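DUF3218 domain-containing protein (Pseudomonas aeruginosa, PDB 2IGS) is of unknown function; its family belongs to the lysozyme clan, which may point to a lysozyme-related fold but establishes no activity. Local coordinates at residues Val93-Gln104 and Ala166-Lys174; Ser124-Ser135 and Gly147-Arg157. One frame throughout, in Å; residues are numbered along the deposited sequence. Where two conformers were deposited one is given.

Contact 1: Val93-Gln104 and Ala166-Lys174; sequences VEILPLLTSMAQ and AMTLPEDIK
P170, at the N-cap position of helix 171-177, packs against the flank of the long helix 87-113 in a partly buried contact between a helix side and the start of a second, short helix. Its ring is edged into the surface formed by P97 and L98: CG of P170 lies 4.3 Å from CB of L98, while CB of P170 meets CB of P97 at 4.4 Å. The third ring carbon, CD, faces S101, whose OG stands 3.7 Å away. That hydroxyl also lies 3.4 Å from the carbonyl O of T168, at best a weak hydrogen bond; the side-chain amide of N105 is a further partner of the same carbonyl.

On the V93 side of the proline, water joins the two backbones. Helix 87-113 has a wide pi-type turn at 93-95 and a kink at P97, which has no N-H to give. The carbonyl O of V93 instead accepts from two waters. One, 2.9 Å from V93 O, takes the N-H of E171; the other, 2.7 Å from V93 O, takes that of D172, so two N-H groups from the first turn of helix 171-177 are satisfied by solvent.

E171 has two conformers; in the one given, its side chain crosses that of V93 at about a right angle. V93 has CG1 anti to the backbone N (chi1 179°), which puts this methyl near the E171 carboxylate, a tentative contact. The carboxylates of E94 and D172 have planes 54° apart, their OE1 and OD1 atoms separated by 4.5 Å. R89 forms salt bridges with both and R82 with E94, which would offset their mutual repulsion.

Contact 2: Ser124-Ser135 and Gly147-Arg157; sequences SPNVYPTDVGFS and GLLVSYGVNLR. With ACY (acetic acid), chain V.
Backbone hydrogen bonds pair strand 132-134 with strand 148-150. G133 and L149 form the antiparallel hydrogen-bonded pair: G133 N to L149 O and L149 N to G133 O are both 2.8 Å. S151 N to D131 O (N-H...O 174°) and S135 N to G147 O carry the pattern on at either end.

Side-chain polar bonds add to it. The ND2 of N126 bridges two carbonyls, giving to S151 O at 2.9 Å, on a lone pair, and to L149 O from above its carbonyl plane. G133 N reaches L149 O from the opposite face. S151 swings OG away from its own N (chi1 -169°) to reach P129 O at 2.8 Å, and the phenol OH of Y152 donates to V127 O at 2.7 Å. At the far end S135 OG accepts from G147 N at 2.8 Å and donates to an acetic acid molecule, probably from the crystallisation liquor.

This is the first hairpin of a three-stranded antiparallel sheet, which strand 154-155 completes beyond 148-150.

Apolar contacts fill in around these bonds. V132 and V150 lie side by side on one face, CG1 to CG2 3.9 Å. CA of P129 makes a CH-pi contact over the Y152 ring, 24° off its normal. CD2 of L149 touches CD of P125, and both residues pack on S139 of the second subunit.

How the contacts relate
Contact 2 is nested inside the chain loop closed by contact 1: the chain leaves helix 87-113, forms the small sheet, then returns through helix 161-165 to 166-174. The centres of the two contacts lie 20 Å apart, on opposite sides of the chain's centre, and their nearest atoms are about 6 Å apart without touching. Helix 203-216 connects them indirectly: T208 and A212 meet L98 and L169 at contact 1, while L209, L210 and Y213 meet V150, Y152 and N155 at contact 2. Of the two, contact 2 alone meets another subunit and carries the acetic acid molecule, which probably comes from the crystallisation liquor and so does not mark a site.

Contact 1: Val93-Gln104 and Ala166-Lys174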
loop_
_atom_site.group_PDB
_atom_site.type_symbol
_atom_site.label_atom_id
_atom_site.label_comp_id
_atom_site.label_asym_id
_atom_site.label_seq_id
_atom_site.Cartn_x
_atom_site.Cartn_y
_atom_site.Cartn_z
ATOM N N VAL F 93 11.137 -22.548 -48.184
ATOM C CA VAL F 93 12.088 -22.058 -47.167
ATOM C C VAL F 93 11.904 -20.571 -46.847
ATOM O O VAL F 93 11.938 -20.170 -45.687
ATOM C CB VAL F 93 13.568 -22.394 -47.515
ATOM C CG1 VAL F 93 14.538 -21.835 -46.447
ATOM C CG2 VAL F 93 13.745 -23.914 -47.672
ATOM N N GLU F 94 11.654 -19.768 -47.874
ATOM C CA GLU F 94 11.609 -18.319 -47.727
ATOM C C GLU F 94 10.214 -17.706 -47.542
ATOM O O GLU F 94 9.963 -16.989 -46.561
ATOM C CB GLU F 94 12.353 -17.660 -48.891
ATOM C CG GLU F 94 13.776 -18.228 -49.088
ATOM C CD GLU F 94 14.444 -17.756 -50.368
ATOM O OE1 GLU F 94 15.119 -18.567 -51.031
ATOM O OE2 GLU F 94 14.302 -16.571 -50.727
ATOM N N ILE F 95 9.309 -18.001 -48.461
ATOM C CA ILE F 95 8.061 -17.254 -48.544
ATOM C C ILE F 95 6.874 -17.808 -47.725
ATOM O O ILE F 95 6.357 -17.131 -46.823
ATOM C CB ILE F 95 7.697 -16.947 -50.020
ATOM C CG1 ILE F 95 8.796 -16.053 -50.632
ATOM C CG2 ILE F 95 6.316 -16.279 -50.112
ATOM C CD1 ILE F 95 8.518 -15.528 -52.046
ATOM N N LEU F 96 6.434 -19.025 -48.016
ATOM C CA LEU F 96 5.258 -19.541 -47.299
ATOM C C LEU F 96 5.508 -19.640 -45.777
ATOM O O LEU F 96 4.633 -19.279 -44.990
ATOM C CB LEU F 96 4.738 -20.855 -47.923
ATOM C CG LEU F 96 4.383 -20.798 -49.423
ATOM C CD1 LEU F 96 3.859 -22.122 -49.948
ATOM C CD2 LEU F 96 3.400 -19.685 -49.763
ATOM N N PRO F 97 6.709 -20.106 -45.355
ATOM C CA PRO F 97 7.008 -20.083 -43.919
ATOM C C PRO F 97 6.989 -18.684 -43.302
ATOM O O PRO F 97 6.543 -18.520 -42.167
ATOM C CB PRO F 97 8.415 -20.691 -43.847
ATOM C CG PRO F 97 8.509 -21.556 -45.094
ATOM C CD PRO F 97 7.814 -20.723 -46.124
ATOM N N LEU F 98 7.458 -17.685 -44.040
ATOM C CA LEU F 98 7.354 -16.304 -43.592
ATOM C C LEU F 98 5.896 -15.888 -43.416
ATOM O O LEU F 98 5.534 -15.286 -42.410
ATOM C CB LEU F 98 8.042 -15.344 -44.570
ATOM C CG LEU F 98 8.175 -13.887 -44.080
ATOM C CD1 LEU F 98 9.395 -13.206 -44.727
ATOM C CD2 LEU F 98 6.888 -13.066 -44.327
ATOM N N LEU F 99 5.070 -16.190 -44.407
ATOM C CA LEU F 99 3.689 -15.773 -44.364
ATOM C C LEU F 99 2.942 -16.458 -43.231
ATOM O O LEU F 99 2.229 -15.797 -42.467
ATOM C CB LEU F 99 3.014 -16.042 -45.696
ATOM C CG LEU F 99 3.479 -15.161 -46.857
ATOM C CD1 LEU F 99 2.741 -15.546 -48.111
ATOM C CD2 LEU F 99 3.282 -13.671 -46.527
ATOM N N THR F 100 3.135 -17.776 -43.134
ATOM C CA THR F 100 2.580 -18.602 -42.062
ATOM C C THR F 100 3.004 -18.086 -40.690
ATOM O O THR F 100 2.160 -17.908 -39.827
ATOM C CB THR F 100 2.985 -20.089 -42.222
ATOM O OG1 THR F 100 2.483 -20.602 -43.465
ATOM C CG2 THR F 100 2.409 -20.929 -41.124
ATOM N N SER F 101 4.299 -17.825 -40.510
ATOM C CA SER F 101 4.856 -17.513 -39.196
ATOM C C SER F 101 4.389 -16.147 -38.701
ATOM O O SER F 101 4.003 -16.010 -37.539
ATOM C CB SER F 101 6.396 -17.638 -39.190
ATOM O OG SER F 101 7.073 -16.389 -39.037
HETATM N N MSE F 102 4.392 -15.147 -39.586
HETATM C CA MSE F 102 3.838 -13.843 -39.255
HETATM C C MSE F 102 2.385 -13.888 -38.835
HETATM O O MSE F 102 2.000 -13.159 -37.933
HETATM C CB MSE F 102 3.980 -12.868 -40.406
HETATM C CG MSE F 102 5.341 -12.257 -40.500
HETATM SE SE MSE F 102 5.332 -10.537 -41.361
HETATM C CE MSE F 102 3.911 -10.778 -42.660
ATOM N N ALA F 103 1.583 -14.732 -39.484
ATOM C CA ALA F 103 0.160 -14.818 -39.187
ATOM C C ALA F 103 -0.034 -15.354 -37.775
ATOM O O ALA F 103 -0.771 -14.778 -36.991
ATOM C CB ALA F 103 -0.548 -15.709 -40.209
ATOM N N GLN F 104 0.668 -16.445 -37.463
ATOM C CA GLN F 104 0.618 -17.095 -36.156
ATOM C C GLN F 104 1.157 -16.196 -35.044
ATOM O O GLN F 104 0.545 -16.100 -33.970
ATOM C CB GLN F 104 1.363 -18.443 -36.188
ATOM C CG GLN F 104 0.653 -19.516 -37.034
ATOM C CD GLN F 104 1.516 -20.743 -37.352
ATOM O OE1 GLN F 104 2.751 -20.701 -37.275
ATOM N NE2 GLN F 104 0.858 -21.846 -37.728
ATOM N N ALA F 166 12.335 -21.153 -29.078
ATOM C CA ALA F 166 10.865 -21.182 -29.044
ATOM C C ALA F 166 10.184 -20.211 -30.034
ATOM O O ALA F 166 8.956 -20.254 -30.204
ATOM C CB ALA F 166 10.375 -20.902 -27.636
HETATM N N MSE F 167 10.971 -19.334 -30.661
HETATM C CA MSE F 167 10.439 -18.389 -31.636
HETATM C C MSE F 167 10.102 -19.077 -32.958
HETATM O O MSE F 167 10.873 -19.887 -33.451
HETATM C CB MSE F 167 11.433 -17.259 -31.870
HETATM C CG MSE F 167 11.408 -16.229 -30.763
HETATM SE SE MSE F 167 12.894 -14.978 -30.779
HETATM C CE MSE F 167 12.938 -14.762 -28.872
ATOM N N THR F 168 8.946 -18.752 -33.523
ATOM C CA THR F 168 8.567 -19.246 -34.854
ATOM C C THR F 168 9.059 -18.261 -35.943
ATOM O O THR F 168 8.547 -17.135 -36.076
ATOM C CB THR F 168 7.045 -19.464 -34.948
ATOM O OG1 THR F 168 6.616 -20.229 -33.822
ATOM C CG2 THR F 168 6.686 -20.215 -36.206
ATOM N N LEU F 169 10.053 -18.706 -36.709
ATOM C CA LEU F 169 10.820 -17.841 -37.598
ATOM C C LEU F 169 11.361 -18.636 -38.790
ATOM O O LEU F 169 11.901 -19.735 -38.595
ATOM C CB LEU F 169 11.970 -17.241 -36.790
ATOM C CG LEU F 169 12.576 -15.870 -37.076
ATOM C CD1 LEU F 169 11.548 -14.808 -37.401
ATOM C CD2 LEU F 169 13.387 -15.471 -35.857
ATOM N N PRO F 170 11.208 -18.114 -40.029
ATOM C CA PRO F 170 11.816 -18.808 -41.175
ATOM C C PRO F 170 13.325 -18.959 -41.005
ATOM O O PRO F 170 13.966 -18.122 -40.340
ATOM C CB PRO F 170 11.514 -17.893 -42.372
ATOM C CG PRO F 170 11.127 -16.583 -41.787
ATOM C CD PRO F 170 10.494 -16.899 -40.453
ATOM N N GLU F 171 13.858 -20.027 -41.600
ATOM C CA GLU F 171 15.272 -20.412 -41.542
ATOM C C GLU F 171 16.250 -19.245 -41.696
ATOM O O GLU F 171 17.142 -19.058 -40.862
ATOM C CB GLU F 171 15.579 -21.468 -42.616
ATOM C CG GLU F 171 15.053 -22.866 -42.309
ATOM C CD GLU F 171 15.210 -23.848 -43.475
ATOM O OE1 GLU F 171 16.228 -23.775 -44.201
ATOM O OE2 GLU F 171 14.309 -24.696 -43.656
ATOM N N ASP F 172 16.071 -18.472 -42.765
ATOM C CA ASP F 172 17.048 -17.438 -43.174
ATOM C C ASP F 172 17.181 -16.268 -42.188
ATOM O O ASP F 172 18.270 -15.727 -42.010
ATOM C CB ASP F 172 16.741 -16.923 -44.580
ATOM C CG ASP F 172 17.064 -17.944 -45.663
ATOM O OD1 ASP F 172 16.494 -17.832 -46.769
ATOM O OD2 ASP F 172 17.893 -18.853 -45.418
ATOM N N ILE F 173 16.071 -15.899 -41.553
ATOM C CA ILE F 173 16.072 -14.901 -40.480
ATOM C C ILE F 173 16.699 -15.471 -39.207
ATOM O O ILE F 173 17.508 -14.816 -38.545
ATOM C CB ILE F 173 14.644 -14.330 -40.218
ATOM C CG1 ILE F 173 13.993 -13.892 -41.538
ATOM C CG2 ILE F 173 14.709 -13.148 -39.247
ATOM C CD1 ILE F 173 12.647 -13.224 -41.385
ATOM N N LYS F 174 16.333 -16.701 -38.877
ATOM C CA LYS F 174 16.966 -17.439 -37.776
ATOM C C LYS F 174 18.506 -17.529 -37.940
ATOM O O LYS F 174 19.250 -17.337 -36.980
ATOM C CB LYS F 174 16.330 -18.838 -37.641
ATOM C CG LYS F 174 16.165 -19.314 -36.211
ATOM C CD LYS F 174 15.776 -20.789 -36.139
ATOM C CE LYS F 174 15.979 -21.396 -34.715
ATOM N NZ LYS F 174 15.038 -20.849 -33.639
HETATM O O HOH W 1 12.143 -21.583 -43.219
HETATM O O HOH W 2 13.815 -18.474 -44.648
#

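Contact 2: Ser124-Ser135 and Gly147-Arg157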
loop_
_atom_site.group_PDB
_atom_site.type_symbol
_atom_site.label_atom_id
_atom_site.label_comp_id
_atom_site.label_asym_id
_atom_site.label_seq_id
_atom_site.Cartn_x
_atom_site.Cartn_y
_atom_site.Cartn_z
ATOM N N SER F 124 11.733 2.055 -27.825
ATOM C CA SER F 124 13.145 1.852 -28.129
ATOM C C SER F 124 13.577 3.108 -28.904
ATOM O O SER F 124 12.729 3.891 -29.347
ATOM C CB SER F 124 13.375 0.553 -28.913
ATOM O OG SER F 124 13.242 0.771 -30.304
ATOM N N PRO F 125 14.884 3.338 -29.054
ATOM C CA PRO F 125 15.267 4.569 -29.739
ATOM C C PRO F 125 15.268 4.407 -31.267
ATOM O O PRO F 125 15.641 5.319 -32.000
ATOM C CB PRO F 125 16.679 4.833 -29.218
ATOM C CG PRO F 125 17.116 3.579 -28.509
ATOM C CD PRO F 125 16.056 2.545 -28.667
ATOM N N ASN F 126 14.853 3.236 -31.722
ATOM C CA ASN F 126 14.844 2.870 -33.146
ATOM C C ASN F 126 13.565 3.342 -33.812
ATOM O O ASN F 126 12.481 2.968 -33.375
ATOM C CB ASN F 126 14.966 1.354 -33.272
ATOM C CG ASN F 126 16.369 0.855 -32.995
ATOM O OD1 ASN F 126 17.327 1.629 -32.978
ATOM N ND2 ASN F 126 16.500 -0.448 -32.807
ATOM N N VAL F 127 13.707 4.182 -34.839
ATOM C CA VAL F 127 12.590 4.766 -35.588
ATOM C C VAL F 127 12.138 3.859 -36.765
ATOM O O VAL F 127 10.941 3.793 -37.097
ATOM C CB VAL F 127 12.957 6.202 -36.121
ATOM C CG1 VAL F 127 11.860 6.761 -36.970
ATOM C CG2 VAL F 127 13.243 7.172 -34.980
ATOM N N TYR F 128 13.094 3.166 -37.387
ATOM C CA TYR F 128 12.846 2.301 -38.559
ATOM C C TYR F 128 12.816 0.812 -38.217
ATOM O O TYR F 128 13.504 0.383 -37.289
ATOM C CB TYR F 128 13.878 2.611 -39.643
ATOM C CG TYR F 128 13.784 4.065 -40.030
ATOM C CD1 TYR F 128 12.729 4.523 -40.812
ATOM C CD2 TYR F 128 14.693 4.987 -39.543
ATOM C CE1 TYR F 128 12.608 5.852 -41.134
ATOM C CE2 TYR F 128 14.584 6.337 -39.850
ATOM C CZ TYR F 128 13.523 6.760 -40.639
ATOM O OH TYR F 128 13.412 8.088 -40.969
ATOM N N PRO F 129 12.024 0.004 -38.961
ATOM C CA PRO F 129 11.904 -1.393 -38.534
ATOM C C PRO F 129 13.199 -2.165 -38.709
ATOM O O PRO F 129 13.429 -3.147 -38.016
ATOM C CB PRO F 129 10.795 -1.948 -39.446
ATOM C CG PRO F 129 10.824 -1.078 -40.646
ATOM C CD PRO F 129 11.213 0.282 -40.156
ATOM N N THR F 130 14.044 -1.704 -39.627
ATOM C CA THR F 130 15.309 -2.339 -39.923
ATOM C C THR F 130 16.468 -1.776 -39.097
ATOM O O THR F 130 17.625 -2.113 -39.344
ATOM C CB THR F 130 15.666 -2.147 -41.395
ATOM O OG1 THR F 130 15.567 -0.754 -41.709
ATOM C CG2 THR F 130 14.704 -2.938 -42.291
ATOM N N ASP F 131 16.180 -0.906 -38.134
ATOM C CA ASP F 131 17.266 -0.279 -37.379
ATOM C C ASP F 131 18.017 -1.334 -36.543
ATOM O O ASP F 131 17.421 -2.320 -36.023
ATOM C CB ASP F 131 16.746 0.859 -36.481
ATOM C CG ASP F 131 16.684 2.221 -37.199
ATOM O OD1 ASP F 131 17.328 2.412 -38.247
ATOM O OD2 ASP F 131 15.973 3.127 -36.706
ATOM N N VAL F 132 19.328 -1.127 -36.453
ATOM C CA VAL F 132 20.194 -1.898 -35.573
ATOM C C VAL F 132 20.991 -0.924 -34.713
ATOM O O VAL F 132 21.663 -0.003 -35.214
ATOM C CB VAL F 132 21.110 -2.884 -36.345
ATOM C CG1 VAL F 132 21.912 -3.767 -35.380
ATOM C CG2 VAL F 132 20.261 -3.760 -37.284
ATOM N N GLY F 133 20.858 -1.101 -33.403
ATOM C CA GLY F 133 21.477 -0.213 -32.447
ATOM C C GLY F 133 21.941 -0.995 -31.237
ATOM O O GLY F 133 22.080 -2.223 -31.298
ATOM N N PHE F 134 22.149 -0.282 -30.136
ATOM C CA PHE F 134 22.660 -0.878 -28.910
ATOM C C PHE F 134 21.601 -1.053 -27.817
ATOM O O PHE F 134 20.785 -0.159 -27.558
ATOM C CB PHE F 134 23.800 -0.033 -28.369
ATOM C CG PHE F 134 25.007 0.026 -29.282
ATOM C CD1 PHE F 134 25.231 1.136 -30.091
ATOM C CD2 PHE F 134 25.917 -1.023 -29.322
ATOM C CE1 PHE F 134 26.348 1.189 -30.934
ATOM C CE2 PHE F 134 27.021 -0.975 -30.124
ATOM C CZ PHE F 134 27.243 0.135 -30.947
ATOM N N SER F 135 21.631 -2.211 -27.163
ATOM C CA SER F 135 20.893 -2.367 -25.938
ATOM C C SER F 135 21.493 -1.416 -24.889
ATOM O O SER F 135 22.601 -0.889 -25.041
ATOM C CB SER F 135 20.878 -3.820 -25.465
ATOM O OG SER F 135 22.126 -4.227 -24.941
ATOM N N GLY F 147 24.560 -5.015 -25.987
ATOM C CA GLY F 147 24.643 -5.753 -27.233
ATOM C C GLY F 147 23.731 -5.135 -28.262
ATOM O O GLY F 147 23.548 -3.930 -28.288
ATOM N N LEU F 148 23.139 -5.979 -29.096
ATOM C CA LEU F 148 22.320 -5.548 -30.213
ATOM C C LEU F 148 20.870 -5.289 -29.826
ATOM O O LEU F 148 20.200 -6.143 -29.229
ATOM C CB LEU F 148 22.334 -6.645 -31.287
ATOM C CG LEU F 148 23.336 -6.654 -32.443
ATOM C CD1 LEU F 148 24.268 -5.480 -32.385
ATOM C CD2 LEU F 148 24.069 -7.990 -32.548
ATOM N N LEU F 149 20.379 -4.124 -30.225
ATOM C CA LEU F 149 18.966 -3.816 -30.165
ATOM C C LEU F 149 18.408 -3.573 -31.581
ATOM O O LEU F 149 18.727 -2.575 -32.239
ATOM C CB LEU F 149 18.710 -2.620 -29.234
ATOM C CG LEU F 149 17.245 -2.250 -29.009
ATOM C CD1 LEU F 149 16.450 -3.431 -28.366
ATOM C CD2 LEU F 149 17.185 -0.984 -28.155
ATOM N N VAL F 150 17.539 -4.478 -32.028
ATOM C CA VAL F 150 17.153 -4.515 -33.423
ATOM C C VAL F 150 15.671 -4.195 -33.581
ATOM O O VAL F 150 14.834 -4.649 -32.785
ATOM C CB VAL F 150 17.540 -5.926 -34.014
ATOM C CG1 VAL F 150 16.909 -6.183 -35.357
ATOM C CG2 VAL F 150 19.039 -6.062 -34.088
ATOM N N SER F 151 15.337 -3.395 -34.587
ATOM C CA SER F 151 13.942 -3.060 -34.876
ATOM C C SER F 151 13.241 -2.434 -33.663
ATOM O O SER F 151 13.853 -1.737 -32.853
ATOM C CB SER F 151 13.175 -4.315 -35.344
ATOM O OG SER F 151 11.905 -3.984 -35.871
ATOM N N TYR F 152 11.944 -2.680 -33.542
ATOM C CA TYR F 152 11.133 -2.005 -32.536
ATOM C C TYR F 152 11.133 -2.738 -31.192
ATOM O O TYR F 152 10.088 -3.167 -30.684
ATOM C CB TYR F 152 9.722 -1.784 -33.073
ATOM C CG TYR F 152 9.662 -0.875 -34.302
ATOM C CD1 TYR F 152 10.381 0.326 -34.345
ATOM C CD2 TYR F 152 8.847 -1.192 -35.397
ATOM C CE1 TYR F 152 10.309 1.157 -35.430
ATOM C CE2 TYR F 152 8.770 -0.349 -36.489
ATOM C CZ TYR F 152 9.512 0.815 -36.504
ATOM O OH TYR F 152 9.426 1.670 -37.586
ATOM N N GLY F 153 12.319 -2.880 -30.615
ATOM C CA GLY F 153 12.454 -3.595 -29.345
ATOM C C GLY F 153 12.942 -5.033 -29.334
ATOM O O GLY F 153 12.911 -5.671 -28.261
ATOM N N VAL F 154 13.416 -5.559 -30.475
ATOM C CA VAL F 154 14.066 -6.902 -30.468
ATOM C C VAL F 154 15.465 -6.861 -29.825
ATOM O O VAL F 154 16.479 -6.625 -30.476
ATOM C CB VAL F 154 14.099 -7.617 -31.862
ATOM C CG1 VAL F 154 14.549 -9.095 -31.712
ATOM C CG2 VAL F 154 12.761 -7.550 -32.521
ATOM N N ASN F 155 15.496 -7.143 -28.535
ATOM C CA ASN F 155 16.702 -7.075 -27.742
ATOM C C ASN F 155 17.449 -8.399 -27.777
ATOM O O ASN F 155 17.167 -9.327 -27.001
ATOM C CB ASN F 155 16.342 -6.688 -26.303
ATOM C CG ASN F 155 17.541 -6.130 -25.527
ATOM O OD1 ASN F 155 18.682 -6.585 -25.687
ATOM N ND2 ASN F 155 17.283 -5.141 -24.686
ATOM N N LEU F 156 18.419 -8.476 -28.677
ATOM C CA LEU F 156 19.121 -9.714 -28.921
ATOM C C LEU F 156 20.089 -10.060 -27.775
ATOM O O LEU F 156 20.301 -11.232 -27.489
ATOM C CB LEU F 156 19.835 -9.657 -30.289
ATOM C CG LEU F 156 19.002 -9.567 -31.573
ATOM C CD1 LEU F 156 19.932 -9.556 -32.789
ATOM C CD2 LEU F 156 18.012 -10.710 -31.685
ATOM N N ARG F 157 20.648 -9.030 -27.140
ATOM C CA ARG F 157 21.600 -9.143 -26.033
ATOM C C ARG F 157 20.987 -9.860 -24.849
ATOM O O ARG F 157 21.625 -10.629 -24.136
ATOM C CB ARG F 157 22.022 -7.746 -25.573
ATOM C CG ARG F 157 22.855 -7.700 -24.284
ATOM C CD ARG F 157 24.235 -8.292 -24.499
ATOM N NE ARG F 157 25.036 -8.298 -23.280
ATOM C CZ ARG F 157 24.973 -9.248 -22.350
ATOM N NH1 ARG F 157 24.136 -10.272 -22.496
ATOM N NH2 ARG F 157 25.732 -9.177 -21.264
HETATM C C ACY V . 22.622 -4.884 -20.775
HETATM O O ACY V . 21.937 -4.488 -21.791
HETATM O OXT ACY V . 23.252 -4.157 -19.933
HETATM C CH3 ACY V . 22.717 -6.362 -20.526
#